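Local coordinates for spore germination protein B3 (Bacillus subtilis subsp. subtilis, PDB 3N54), which takes part, as a membrane lipoprotein of a germinant receptor, in the spore's germination response to L-asparagine, glucose, fructose and potassium ions, at residues Thr234-Val239 with Phe247-Lys252; Lys294-Tyr299 with Glu327-Thr332. All blocks are in the same frame, centred on the assembly; numbering follows the deposited sequence.

Interaction 1. Residues Thr234-Val239 with Phe247-Lys252; sequences TKIKPV and FHISVK
I236 meets F247 on the apolar face of this antiparallel pair: its CG2 branch comes to 3.4 Å from F247 CD1, at the ring's edge and near its plane. With CG1 beside the backbone N of I236 (chi1 -59°), the CG2 methyl falls anti to that N and faces the phenylalanine, while CG1 runs beside I249 CG1, the two isoleucines pointing the same way. P238 CB makes an off-centre CH-pi contact with the F247 ring, 4.2 Å from its centroid. At the other end of the row T234 turns its methyl CG2 to I249 CG2 (3.9 Å), while its hydroxyl bonds to V207 O. Between the strands four backbone bonds tie two hydrogen-bonded pairs, K235 with S250 and K237 with H248; that from S250 N to K235 O is 2.8 Å long and nearly straight at 170°. The reverse face is polar: S250 and H248 lie there, and K235 and K237 lead their chain ends away to solvent. H248 ND1, 4.1 Å from V239 CG2, is buried without a polar partner. The two strands form a beta hairpin; strand 333-342 bonds to the outer edge of 247-252, with F334 meeting the F247 ring, and helices 198-208 and 306-313 cover the apolar face through V207, M208, H309 and I310.

Interaction 2. Residues Lys294-Tyr299 with Glu327-Thr332; sequences KLQHEY and EIFSET. With SO4 (sulfate ion), chain B.
Q296 reaches across to 327-332 with its side-chain amide. NE2 donates twice, to F329 O at 2.8 Å and to T332 O at 2.7 Å; both acceptors lie close to the amide plane, so the pair of bonds fixes the rotation of the group. The bond to F329 O is the straighter (167°), and that oxygen also accepts from T332 N. In return S330 OG is hydrogen-bonded to Q296 O (2.8 Å), in the carbonyl plane and on a lone pair, and to D326 O as well. One water bridges H297 NE2 and S330 O. Apolar contact is made by the stem of the glutamine: Q296 CG sits over one face of the F329 ring, 4.1 Å from its centroid, and L295 CB touches CE2 of the same ring at 3.9 Å. With CG anti to its own backbone N (chi1 173°), F329 brings the ring's face to Q296 CG. Within 294-299, away from the other helix, K294 NZ forms a salt bridge with E298 OE2 and binds a sulfate, probably from the crystallisation liquor. The segments 294-299 and 327-331 run at 120° to each other, with L204 of helix 198-208 against L295 and F334 of strand 333-342 against both Q296 and F329.

Overall arrangement
Both interactions lie in the C-terminal family region, on the same side of the chain's centre, with their own centres about 18 Å apart. They come in series: the hairpin of interaction 1 closes first, strand 245-258 then leads into helix 271-299, and interaction 2 joins the end of that helix to 327-332 after 27 intervening residues, largely helical. The two touch where F247 CD2 packs on T332 CG2 at 3.4 Å. Directly after T332 the chain enters strand 333-342, which lies parallel beside 245-258 in the four-stranded sheet; its F334 contacts residues of both interactions. The helix-helix contact therefore sits where the chain passes from helix 325-331 into strand 333-342 of the sheet.

Interaction 1. Residues Thr234-Val239 with Phe247-Lys252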
# COMPACT_ATOMS: atom_id res chain seq x y z
N THR A 234 -17.96 -12.44 0.63
CA THR A 234 -18.66 -11.21 1.00
C THR A 234 -19.59 -10.72 -0.10
O THR A 234 -19.21 -10.69 -1.27
CB THR A 234 -17.66 -10.08 1.34
OG1 THR A 234 -17.03 -10.35 2.60
CG2 THR A 234 -18.37 -8.73 1.42
N LYS A 235 -20.81 -10.35 0.29
CA LYS A 235 -21.76 -9.74 -0.63
C LYS A 235 -22.06 -8.34 -0.12
O LYS A 235 -22.36 -8.15 1.06
CB LYS A 235 -23.05 -10.56 -0.72
CG LYS A 235 -22.92 -11.84 -1.53
CD LYS A 235 -24.28 -12.51 -1.75
CE LYS A 235 -24.18 -13.71 -2.68
NZ LYS A 235 -23.71 -13.36 -4.05
N ILE A 236 -21.96 -7.35 -1.01
CA ILE A 236 -22.21 -5.96 -0.66
C ILE A 236 -23.38 -5.40 -1.45
O ILE A 236 -23.35 -5.39 -2.67
CB ILE A 236 -20.97 -5.08 -0.93
CG1 ILE A 236 -19.77 -5.59 -0.13
CG2 ILE A 236 -21.26 -3.64 -0.57
CD1 ILE A 236 -18.53 -4.73 -0.27
N LYS A 237 -24.41 -4.94 -0.74
CA LYS A 237 -25.60 -4.38 -1.36
C LYS A 237 -25.81 -2.94 -0.88
O LYS A 237 -26.30 -2.72 0.23
CB LYS A 237 -26.82 -5.24 -1.02
CG LYS A 237 -28.10 -4.79 -1.71
CD LYS A 237 -29.26 -5.74 -1.41
CE LYS A 237 -30.49 -5.36 -2.22
NZ LYS A 237 -31.65 -6.27 -1.97
N PRO A 238 -25.41 -1.95 -1.69
CA PRO A 238 -25.66 -0.56 -1.32
C PRO A 238 -27.09 -0.13 -1.64
O PRO A 238 -27.59 -0.43 -2.72
CB PRO A 238 -24.66 0.21 -2.19
CG PRO A 238 -24.44 -0.64 -3.37
CD PRO A 238 -24.57 -2.06 -2.90
N VAL A 239 -27.72 0.57 -0.70
CA VAL A 239 -29.07 1.10 -0.88
C VAL A 239 -29.05 2.59 -0.55
O VAL A 239 -28.54 2.99 0.49
CB VAL A 239 -30.09 0.41 0.05
CG1 VAL A 239 -31.47 1.00 -0.16
CG2 VAL A 239 -30.11 -1.09 -0.20
N PHE A 247 -24.56 0.85 3.03
CA PHE A 247 -23.97 -0.40 2.57
C PHE A 247 -24.38 -1.57 3.45
O PHE A 247 -24.06 -1.60 4.63
CB PHE A 247 -22.44 -0.32 2.55
CG PHE A 247 -21.88 0.38 1.34
CD1 PHE A 247 -21.65 -0.31 0.17
CD2 PHE A 247 -21.57 1.73 1.39
CE1 PHE A 247 -21.12 0.33 -0.95
CE2 PHE A 247 -21.04 2.38 0.28
CZ PHE A 247 -20.82 1.68 -0.89
N HIS A 248 -25.10 -2.53 2.87
CA HIS A 248 -25.42 -3.78 3.55
C HIS A 248 -24.36 -4.78 3.17
O HIS A 248 -24.32 -5.25 2.02
CB HIS A 248 -26.81 -4.30 3.17
CG HIS A 248 -27.94 -3.55 3.79
ND1 HIS A 248 -28.38 -2.33 3.31
CD2 HIS A 248 -28.73 -3.85 4.85
CE1 HIS A 248 -29.39 -1.91 4.05
NE2 HIS A 248 -29.62 -2.81 4.99
N ILE A 249 -23.48 -5.11 4.11
CA ILE A 249 -22.39 -6.03 3.87
C ILE A 249 -22.66 -7.35 4.58
O ILE A 249 -22.91 -7.37 5.79
CB ILE A 249 -21.06 -5.45 4.36
CG1 ILE A 249 -20.75 -4.15 3.60
CG2 ILE A 249 -19.94 -6.47 4.18
CD1 ILE A 249 -19.37 -3.58 3.88
N SER A 250 -22.60 -8.43 3.82
CA SER A 250 -22.80 -9.77 4.34
C SER A 250 -21.48 -10.51 4.27
O SER A 250 -20.83 -10.50 3.23
CB SER A 250 -23.86 -10.50 3.51
OG SER A 250 -24.13 -11.78 4.05
N VAL A 251 -21.08 -11.13 5.37
CA VAL A 251 -19.83 -11.89 5.42
C VAL A 251 -20.14 -13.31 5.86
O VAL A 251 -20.72 -13.53 6.93
CB VAL A 251 -18.81 -11.25 6.40
CG1 VAL A 251 -17.57 -12.12 6.52
CG2 VAL A 251 -18.43 -9.85 5.95
N LYS A 252 -19.78 -14.27 5.02
CA LYS A 252 -19.93 -15.68 5.32
C LYS A 252 -18.54 -16.31 5.30
O LYS A 252 -17.86 -16.27 4.28
CB LYS A 252 -20.86 -16.37 4.32
CG LYS A 252 -22.32 -15.95 4.45
CD LYS A 252 -23.22 -16.78 3.54
CE LYS A 252 -24.69 -16.51 3.82
NZ LYS A 252 -25.60 -17.40 3.04

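Interaction 2. Residues Lys294-Tyr299 with Glu327-Thr332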
# COMPACT_ATOMS: atom_id res chain seq x y z
N LYS A 294 -11.98 5.25 11.18
CA LYS A 294 -10.72 5.88 10.79
C LYS A 294 -10.74 6.27 9.30
O LYS A 294 -10.30 7.35 8.94
CB LYS A 294 -9.53 4.96 11.06
CG LYS A 294 -9.27 4.71 12.54
CD LYS A 294 -8.31 3.55 12.77
CE LYS A 294 -6.87 3.87 12.38
NZ LYS A 294 -6.25 4.87 13.28
N LEU A 295 -11.27 5.40 8.45
CA LEU A 295 -11.33 5.69 7.01
C LEU A 295 -12.27 6.86 6.74
O LEU A 295 -11.95 7.75 5.95
CB LEU A 295 -11.78 4.46 6.22
CG LEU A 295 -10.80 3.28 6.16
CD1 LEU A 295 -11.39 2.14 5.35
CD2 LEU A 295 -9.45 3.70 5.58
N GLN A 296 -13.41 6.87 7.42
CA GLN A 296 -14.41 7.92 7.20
C GLN A 296 -14.05 9.27 7.82
O GLN A 296 -14.24 10.30 7.19
CB GLN A 296 -15.77 7.47 7.72
CG GLN A 296 -16.46 6.46 6.83
CD GLN A 296 -17.77 5.99 7.43
OE1 GLN A 296 -17.78 5.36 8.48
NE2 GLN A 296 -18.88 6.30 6.77
N HIS A 297 -13.52 9.27 9.05
CA HIS A 297 -13.36 10.52 9.79
C HIS A 297 -11.93 10.91 10.16
O HIS A 297 -11.70 12.06 10.54
CB HIS A 297 -14.24 10.48 11.05
CG HIS A 297 -15.65 10.07 10.76
ND1 HIS A 297 -16.52 10.83 10.00
CD2 HIS A 297 -16.34 8.96 11.12
CE1 HIS A 297 -17.68 10.21 9.91
NE2 HIS A 297 -17.60 9.08 10.58
N GLU A 298 -10.98 9.99 10.06
CA GLU A 298 -9.57 10.34 10.29
C GLU A 298 -8.91 10.60 8.93
O GLU A 298 -8.41 11.69 8.69
CB GLU A 298 -8.83 9.24 11.05
CG GLU A 298 -7.43 9.66 11.52
CD GLU A 298 -6.65 8.53 12.19
OE1 GLU A 298 -5.50 8.79 12.59
OE2 GLU A 298 -7.16 7.40 12.32
N TYR A 299 -8.92 9.60 8.05
CA TYR A 299 -8.28 9.71 6.74
C TYR A 299 -9.20 10.28 5.66
O TYR A 299 -8.73 10.87 4.69
CB TYR A 299 -7.69 8.36 6.31
CG TYR A 299 -6.76 7.82 7.37
CD1 TYR A 299 -7.04 6.63 8.04
CD2 TYR A 299 -5.64 8.54 7.77
CE1 TYR A 299 -6.20 6.16 9.04
CE2 TYR A 299 -4.80 8.08 8.77
CZ TYR A 299 -5.08 6.89 9.40
OH TYR A 299 -4.24 6.44 10.38
N GLU A 327 -16.57 12.56 0.33
CA GLU A 327 -17.53 13.30 1.17
C GLU A 327 -18.72 12.40 1.49
O GLU A 327 -19.13 12.30 2.64
CB GLU A 327 -18.00 14.57 0.46
CG GLU A 327 -18.96 15.44 1.29
CD GLU A 327 -19.56 16.61 0.50
OE1 GLU A 327 -20.45 17.30 1.06
OE2 GLU A 327 -19.16 16.84 -0.67
N ILE A 328 -19.26 11.76 0.46
CA ILE A 328 -20.40 10.85 0.62
C ILE A 328 -20.01 9.62 1.44
O ILE A 328 -20.78 9.15 2.27
CB ILE A 328 -20.95 10.40 -0.75
CG1 ILE A 328 -21.59 11.58 -1.49
CG2 ILE A 328 -21.97 9.28 -0.59
CD1 ILE A 328 -22.83 12.15 -0.82
N PHE A 329 -18.80 9.11 1.18
CA PHE A 329 -18.29 7.95 1.92
C PHE A 329 -18.25 8.22 3.42
O PHE A 329 -18.63 7.37 4.22
CB PHE A 329 -16.89 7.57 1.41
CG PHE A 329 -16.21 6.50 2.22
CD1 PHE A 329 -16.68 5.20 2.21
CD2 PHE A 329 -15.10 6.80 2.99
CE1 PHE A 329 -16.05 4.22 2.95
CE2 PHE A 329 -14.46 5.82 3.73
CZ PHE A 329 -14.94 4.53 3.71
N SER A 330 -17.79 9.42 3.80
CA SER A 330 -17.73 9.82 5.20
C SER A 330 -19.10 9.83 5.88
O SER A 330 -19.20 9.56 7.08
CB SER A 330 -17.09 11.20 5.33
OG SER A 330 -15.72 11.15 4.97
N GLU A 331 -20.15 10.15 5.12
CA GLU A 331 -21.52 10.21 5.62
C GLU A 331 -22.25 8.88 5.49
O GLU A 331 -23.39 8.76 5.93
CB GLU A 331 -22.31 11.26 4.85
CG GLU A 331 -21.72 12.67 4.87
CD GLU A 331 -22.33 13.59 3.81
OE1 GLU A 331 -21.83 14.73 3.66
OE2 GLU A 331 -23.30 13.17 3.13
N THR A 332 -21.61 7.89 4.88
CA THR A 332 -22.26 6.61 4.62
C THR A 332 -22.41 5.76 5.88
O THR A 332 -21.56 5.80 6.76
CB THR A 332 -21.48 5.83 3.54
OG1 THR A 332 -21.40 6.62 2.34
CG2 THR A 332 -22.15 4.51 3.22
S SO4 B . -5.58 5.25 16.74
O1 SO4 B . -5.47 6.59 16.19
O2 SO4 B . -4.24 4.69 16.90
O3 SO4 B . -6.36 4.39 15.86
O4 SO4 B . -6.25 5.32 18.03
O HOH W 1 -20.59 8.33 9.49